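Local coordinates for protein putative protease (Parabacteroides distasonis ATCC 8503, PDB 3KD4) that is of unknown function but may be an exported protease, its activity and substrates not having been established, at residues A[378-383]-A[435-440]; A[458-461]-A[466-469]. One frame throughout, in Å; residues are numbered along the deposited sequence. Where two conformers were deposited one is given.

Interaction 1 of 2, residues A[378-383]-A[435-440]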
ATOM      1  N   VAL A 378      26.051  -2.744 -27.745  1.00 31.70           N
ATOM      2  CA  VAL A 378      26.804  -3.910 -27.370  1.00 32.50           C
ATOM      3  C   VAL A 378      27.878  -4.224 -28.412  1.00 33.08           C
ATOM      4  O   VAL A 378      27.589  -4.384 -29.595  1.00 32.33           O
ATOM      5  CB  VAL A 378      25.873  -5.131 -27.221  1.00 32.46           C
ATOM      6  CG1 VAL A 378      26.665  -6.332 -26.801  1.00 33.00           C
ATOM      7  CG2 VAL A 378      24.768  -4.834 -26.209  1.00 32.82           C
ATOM      8  N   ALA A 379      29.116  -4.321 -27.946  1.00 34.65           N
ATOM      9  CA  ALA A 379      30.243  -4.747 -28.775  1.00 36.24           C
ATOM     10  C   ALA A 379      30.568  -6.203 -28.455  1.00 37.76           C
ATOM     11  O   ALA A 379      30.446  -6.636 -27.315  1.00 38.13           O
ATOM     12  CB  ALA A 379      31.450  -3.853 -28.506  1.00 35.87           C
ATOM     13  N   ILE A 380      30.948  -6.978 -29.455  1.00 39.84           N
ATOM     14  CA  ILE A 380      31.443  -8.324 -29.192  1.00 41.87           C
ATOM     15  C   ILE A 380      32.779  -8.497 -29.884  1.00 43.81           C
ATOM     16  O   ILE A 380      32.878  -8.299 -31.101  1.00 43.70           O
ATOM     17  CB  ILE A 380      30.526  -9.440 -29.715  1.00 41.58           C
ATOM     18  CG1 ILE A 380      29.069  -9.127 -29.440  1.00 41.40           C
ATOM     19  CG2 ILE A 380      30.910 -10.772 -29.078  1.00 41.44           C
ATOM     20  CD1 ILE A 380      28.156 -10.007 -30.189  1.00 40.19           C
ATOM     21  N   SER A 381      33.781  -8.895 -29.104  1.00 46.37           N
ATOM     22  CA  SER A 381      35.142  -9.124 -29.609  1.00 48.23           C
ATOM     23  C   SER A 381      35.333 -10.532 -30.161  1.00 49.46           C
ATOM     24  O   SER A 381      34.667 -11.477 -29.717  1.00 49.74           O
ATOM     25  CB  SER A 381      36.141  -8.941 -28.473  1.00 48.44           C
ATOM     26  OG  SER A 381      36.110 -10.068 -27.614  1.00 50.03           O
ATOM     27  N   ALA A 382      36.278 -10.668 -31.098  1.00 50.75           N
ATOM     28  CA  ALA A 382      36.772 -11.977 -31.539  1.00 51.40           C
ATOM     29  C   ALA A 382      37.521 -12.640 -30.372  1.00 51.96           C
ATOM     30  O   ALA A 382      37.803 -13.840 -30.419  1.00 52.47           O
ATOM     31  CB  ALA A 382      37.682 -11.838 -32.767  1.00 51.28           C
ATOM     32  N   ASP A 383      37.851 -11.851 -29.339  1.00 52.42           N
ATOM     33  CA  ASP A 383      38.355 -12.388 -28.073  1.00 52.58           C
ATOM     34  C   ASP A 383      37.358 -13.417 -27.559  1.00 52.63           C
ATOM     35  O   ASP A 383      37.666 -14.608 -27.464  1.00 52.94           O
ATOM     36  CB  ASP A 383      38.543 -11.279 -27.034  1.00 52.42           C
ATOM     37  N   GLU A 435      35.014  -8.425 -36.458  1.00 33.97           N
ATOM     38  CA  GLU A 435      35.128  -8.749 -37.897  1.00 34.19           C
ATOM     39  C   GLU A 435      35.144 -10.256 -38.084  1.00 34.39           C
ATOM     40  O   GLU A 435      35.818 -10.979 -37.334  1.00 34.62           O
ATOM     41  CB  GLU A 435      36.384  -8.115 -38.520  1.00 33.41           C
ATOM     42  N   GLY A 436      34.359 -10.741 -39.042  1.00 34.84           N
ATOM     43  CA  GLY A 436      34.321 -12.182 -39.328  1.00 34.85           C
ATOM     44  C   GLY A 436      33.516 -13.064 -38.373  1.00 34.95           C
ATOM     45  O   GLY A 436      33.487 -14.284 -38.539  1.00 34.71           O
HETATM   46  N   MSE A 437      32.869 -12.488 -37.363  1.00 34.71           N
HETATM   47  CA  MSE A 437      31.975 -13.298 -36.533  1.00 34.48           C
HETATM   48  C   MSE A 437      30.702 -13.554 -37.331  1.00 33.46           C
HETATM   49  O   MSE A 437      30.227 -12.690 -38.075  1.00 33.36           O
HETATM   50  CB  MSE A 437      31.667 -12.611 -35.210  1.00 35.08           C
HETATM   51  CG  MSE A 437      32.822 -12.583 -34.242  1.00 37.16           C
HETATM   52 SE   MSE A 437      32.130 -11.955 -32.566  0.75 43.45          SE
HETATM   53  CE  MSE A 437      33.315 -12.829 -31.314  1.00 42.94           C
ATOM     54  N   LYS A 438      30.158 -14.753 -37.193  1.00 32.19           N
ATOM     55  CA  LYS A 438      28.992 -15.153 -37.964  1.00 30.92           C
ATOM     56  C   LYS A 438      27.806 -15.379 -37.035  1.00 28.93           C
ATOM     57  O   LYS A 438      27.910 -16.124 -36.062  1.00 27.78           O
ATOM     58  CB  LYS A 438      29.332 -16.430 -38.726  1.00 31.60           C
ATOM     59  CG  LYS A 438      28.191 -17.037 -39.541  1.00 34.34           C
ATOM     60  CD  LYS A 438      28.690 -18.224 -40.397  1.00 39.14           C
ATOM     61  CE  LYS A 438      29.835 -17.839 -41.337  1.00 38.87           C
ATOM     62  NZ  LYS A 438      30.394 -19.034 -42.054  1.00 40.80           N
ATOM     63  N   LEU A 439      26.683 -14.748 -37.354  1.00 27.07           N
ATOM     64  CA  LEU A 439      25.497 -14.822 -36.507  1.00 26.57           C
ATOM     65  C   LEU A 439      24.844 -16.169 -36.726  1.00 25.50           C
ATOM     66  O   LEU A 439      24.425 -16.477 -37.827  1.00 26.43           O
ATOM     67  CB  LEU A 439      24.503 -13.701 -36.818  1.00 25.76           C
ATOM     68  CG  LEU A 439      23.227 -13.693 -35.959  1.00 25.89           C
ATOM     69  CD1 LEU A 439      23.508 -13.357 -34.481  1.00 23.23           C
ATOM     70  CD2 LEU A 439      22.246 -12.726 -36.569  1.00 24.76           C
ATOM     71  N   GLN A 440      24.747 -16.957 -35.671  1.00 24.53           N
ATOM     72  CA  GLN A 440      24.104 -18.284 -35.757  1.00 23.98           C
ATOM     73  C   GLN A 440      22.619 -18.252 -35.354  1.00 23.56           C
ATOM     74  O   GLN A 440      21.818 -19.006 -35.864  1.00 24.93           O
ATOM     75  CB  GLN A 440      24.895 -19.294 -34.938  1.00 23.55           C
ATOM     76  CG  GLN A 440      26.258 -19.582 -35.543  1.00 23.48           C
ATOM     77  CD  GLN A 440      26.189 -20.462 -36.778  1.00 23.76           C
ATOM     78  OE1 GLN A 440      25.116 -20.927 -37.160  1.00 23.73           O
ATOM     79  NE2 GLN A 440      27.347 -20.720 -37.396  1.00 19.40           N
TER
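Met437, present as selenomethionine, reaches from the loop before strand 438-439 to Ile380, the last strand residue of 370-380, and so shows how one flexible apolar chain can bridge two sheet edges. Its CB points toward 378-383, and chi1 of -72° places CG anti to the carbonyl carbon. The extended chain then carries CG across the gap, and contact proper begins at the selenium. SE lies 3.9 Å from Ile380 CG2 and 4.1 Å from Ile380 CB, the two side chains meeting at a slant. Beyond it, CE is modelled near Ile380 CG2 and the backbone of Ser381 and Ala382, but its approach to Ser381 O is implausibly short, so these contacts of the methyl are doubtful. On Ile380, CG2 does the touching: chi1 of -42° turns CG1 beside the backbone N and leaves CG2 anti to it. Cys392 and Phe504 also pack on Ile380, while Ala385 and Ala390 pack on Met437, so the pair lies where the sheet of strand 370-380 meets that of strands 389-393 and 501-505. The loop at Ser381 has a polar tie of its own, from its backbone N to Gln384 OE1. No hydrogen bond spans 378-383 and 435-440; selenium against the CG2 methyl of Ile380 supplies the attraction, a chemistry of dispersion that imposes little directional constraint.

Interaction 2 of 2, residues A[458-461]-A[466-469]; sequences TITP and IEVV
Ile459 lays its CG2 methyl against CG2 of Ile466, 3.6 Å away, the two side chains crossing diagonally between the two successive non-hydrogen-bonded pairs. In both residues chi1 near -60° sets CG1 beside the backbone N and leaves CG2 anti to it, which brings the methyls together while each CG1 arm takes another direction. Val468 shares this face, its CG1 4.2 Å from CG1 of Ile459. Leu502 covers Ile459 and Val468, and Phe504 lies on Ile466, so the face is turned to strand 501-505 of the adjoining three-strand sheet. The underlying motif is a tight antiparallel beta hairpin, strands 453-462 and 465-474, within a five-strand mixed sheet. Within 458-461 and 466-469, Thr458 with Val469 and Thr460 with Glu467 are the hydrogen-bonded pairs, each joined by two backbone bonds; Ile459 with Val468 and Pro461 with Ile466 are non-hydrogen-bonded. Val468 CA adds a CA-H...O contact with Thr458 O at 3.3 Å. The face bearing Thr458, Thr460 and Glu467 also carries Val469, and a water sits among its polar groups. Thr458 OG1 gives its proton to this water, 2.8 Å away, and the water donates to Glu467 O, also at 2.8 Å. This carbonyl oxygen is therefore gripped twice, since it also accepts from Thr460 N at 2.9 Å. The side chain of Thr460 adopts two conformers, so any bond from its OG1 to the water is uncertain. The Glu467 side chain runs alongside Thr460, and its OE1 has a long, weak ion pair with Arg462.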
ATOM      1  N   THR A 458      12.675  -8.699 -32.895  1.00 23.45           N
ATOM      2  CA  THR A 458      13.113  -8.693 -34.280  1.00 24.06           C
ATOM      3  C   THR A 458      14.620  -8.554 -34.266  1.00 24.55           C
ATOM      4  O   THR A 458      15.177  -7.882 -33.401  1.00 24.05           O
ATOM      5  CB  THR A 458      12.523  -7.527 -35.068  1.00 24.45           C
ATOM      6  OG1 THR A 458      12.965  -6.322 -34.458  1.00 26.02           O
ATOM      7  CG2 THR A 458      11.030  -7.556 -35.055  1.00 23.98           C
ATOM      8  N   ILE A 459      15.284  -9.196 -35.223  1.00 25.23           N
ATOM      9  CA  ILE A 459      16.744  -9.167 -35.304  1.00 25.74           C
ATOM     10  C   ILE A 459      17.050  -8.811 -36.759  1.00 28.14           C
ATOM     11  O   ILE A 459      16.624  -9.534 -37.686  1.00 27.78           O
ATOM     12  CB  ILE A 459      17.372 -10.509 -34.954  1.00 25.57           C
ATOM     13  CG1 ILE A 459      17.055 -10.906 -33.498  1.00 22.31           C
ATOM     14  CG2 ILE A 459      18.874 -10.452 -35.216  1.00 23.61           C
ATOM     15  CD1 ILE A 459      17.550 -12.343 -33.115  1.00 18.15           C
ATOM     16  N   THR A 460      17.739  -7.689 -36.950  1.00 29.05           N
ATOM     17  CA  THR A 460      17.967  -7.163 -38.284  0.50 30.29           C
ATOM     18  C   THR A 460      19.418  -6.723 -38.473  1.00 30.70           C
ATOM     19  O   THR A 460      19.862  -5.719 -37.915  1.00 30.07           O
ATOM     20  CB  THR A 460      17.047  -5.989 -38.576  0.50 30.50           C
ATOM     21  OG1 THR A 460      17.354  -4.927 -37.676  0.50 32.08           O
ATOM     22  CG2 THR A 460      15.588  -6.390 -38.408  0.50 29.72           C
ATOM     23  N   PRO A 461      20.173  -7.507 -39.254  1.00 32.26           N
ATOM     24  CA  PRO A 461      21.539  -7.081 -39.569  1.00 33.76           C
ATOM     25  C   PRO A 461      21.503  -5.773 -40.352  1.00 34.50           C
ATOM     26  O   PRO A 461      20.650  -5.614 -41.222  1.00 34.13           O
ATOM     27  CB  PRO A 461      22.074  -8.220 -40.444  1.00 33.63           C
ATOM     28  CG  PRO A 461      21.319  -9.402 -39.986  1.00 33.59           C
ATOM     29  CD  PRO A 461      19.919  -8.884 -39.700  1.00 32.40           C
ATOM     30  N   ILE A 466      24.106  -5.348 -35.829  1.00 29.64           N
ATOM     31  CA  ILE A 466      22.832  -6.046 -35.798  1.00 29.01           C
ATOM     32  C   ILE A 466      21.947  -5.303 -34.804  1.00 28.40           C
ATOM     33  O   ILE A 466      22.365  -5.023 -33.673  1.00 27.34           O
ATOM     34  CB  ILE A 466      22.986  -7.487 -35.335  1.00 29.23           C
ATOM     35  CG1 ILE A 466      23.918  -8.243 -36.285  1.00 29.52           C
ATOM     36  CG2 ILE A 466      21.599  -8.169 -35.196  1.00 27.84           C
ATOM     37  CD1 ILE A 466      24.589  -9.447 -35.591  1.00 29.35           C
ATOM     38  N   GLU A 467      20.740  -4.974 -35.256  1.00 27.85           N
ATOM     39  CA  GLU A 467      19.770  -4.323 -34.423  1.00 27.88           C
ATOM     40  C   GLU A 467      18.776  -5.323 -33.887  1.00 26.41           C
ATOM     41  O   GLU A 467      18.087  -5.990 -34.657  1.00 25.91           O
ATOM     42  CB  GLU A 467      19.016  -3.282 -35.226  1.00 28.77           C
ATOM     43  CG  GLU A 467      17.989  -2.547 -34.389  1.00 32.65           C
ATOM     44  CD  GLU A 467      16.976  -1.812 -35.233  1.00 38.70           C
ATOM     45  OE1 GLU A 467      16.363  -2.459 -36.141  1.00 42.70           O
ATOM     46  OE2 GLU A 467      16.768  -0.610 -34.957  1.00 38.87           O
ATOM     47  N   VAL A 468      18.649  -5.382 -32.567  1.00 25.52           N
ATOM     48  CA  VAL A 468      17.662  -6.250 -31.963  1.00 24.35           C
ATOM     49  C   VAL A 468      16.618  -5.390 -31.282  1.00 23.91           C
ATOM     50  O   VAL A 468      16.973  -4.618 -30.399  1.00 24.53           O
ATOM     51  CB  VAL A 468      18.319  -7.188 -30.934  1.00 24.60           C
ATOM     52  CG1 VAL A 468      17.255  -8.128 -30.317  1.00 21.75           C
ATOM     53  CG2 VAL A 468      19.442  -7.978 -31.581  1.00 23.54           C
ATOM     54  N   VAL A 469      15.343  -5.515 -31.664  1.00 23.14           N
ATOM     55  CA  VAL A 469      14.272  -4.762 -30.971  1.00 22.38           C
ATOM     56  C   VAL A 469      13.364  -5.725 -30.186  1.00 22.01           C
ATOM     57  O   VAL A 469      12.794  -6.651 -30.751  1.00 22.30           O
ATOM     58  CB  VAL A 469      13.429  -3.893 -31.940  1.00 22.43           C
ATOM     59  CG1 VAL A 469      12.361  -3.082 -31.178  1.00 21.24           C
ATOM     60  CG2 VAL A 469      14.324  -2.969 -32.778  1.00 20.93           C
TER
HETATM   61  O   HOH W   1      15.427  -5.536 -35.520  1.00 32.77           O

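Interaction 1 closes before interaction 2 opens along the chain, yet their centres are only 14 Å apart, at the end of the elongated molecule far from the centre of the chain. Both reach the same five-strand sheet: interaction 1 at its outermost strand 370-380, interaction 2 at the hairpin 453-462 and 465-474, with strand 423-433 lying between them. Leu439 joins the two directly, its CD2 packing 4.1 Å from Ile466 CD1 and near Ile459 CG2. Strand 501-505, central in the three-strand sheet, touches residues of both. Local hairpin pairing and longer-range loop packing thus converge on one apolar layer between two sheets.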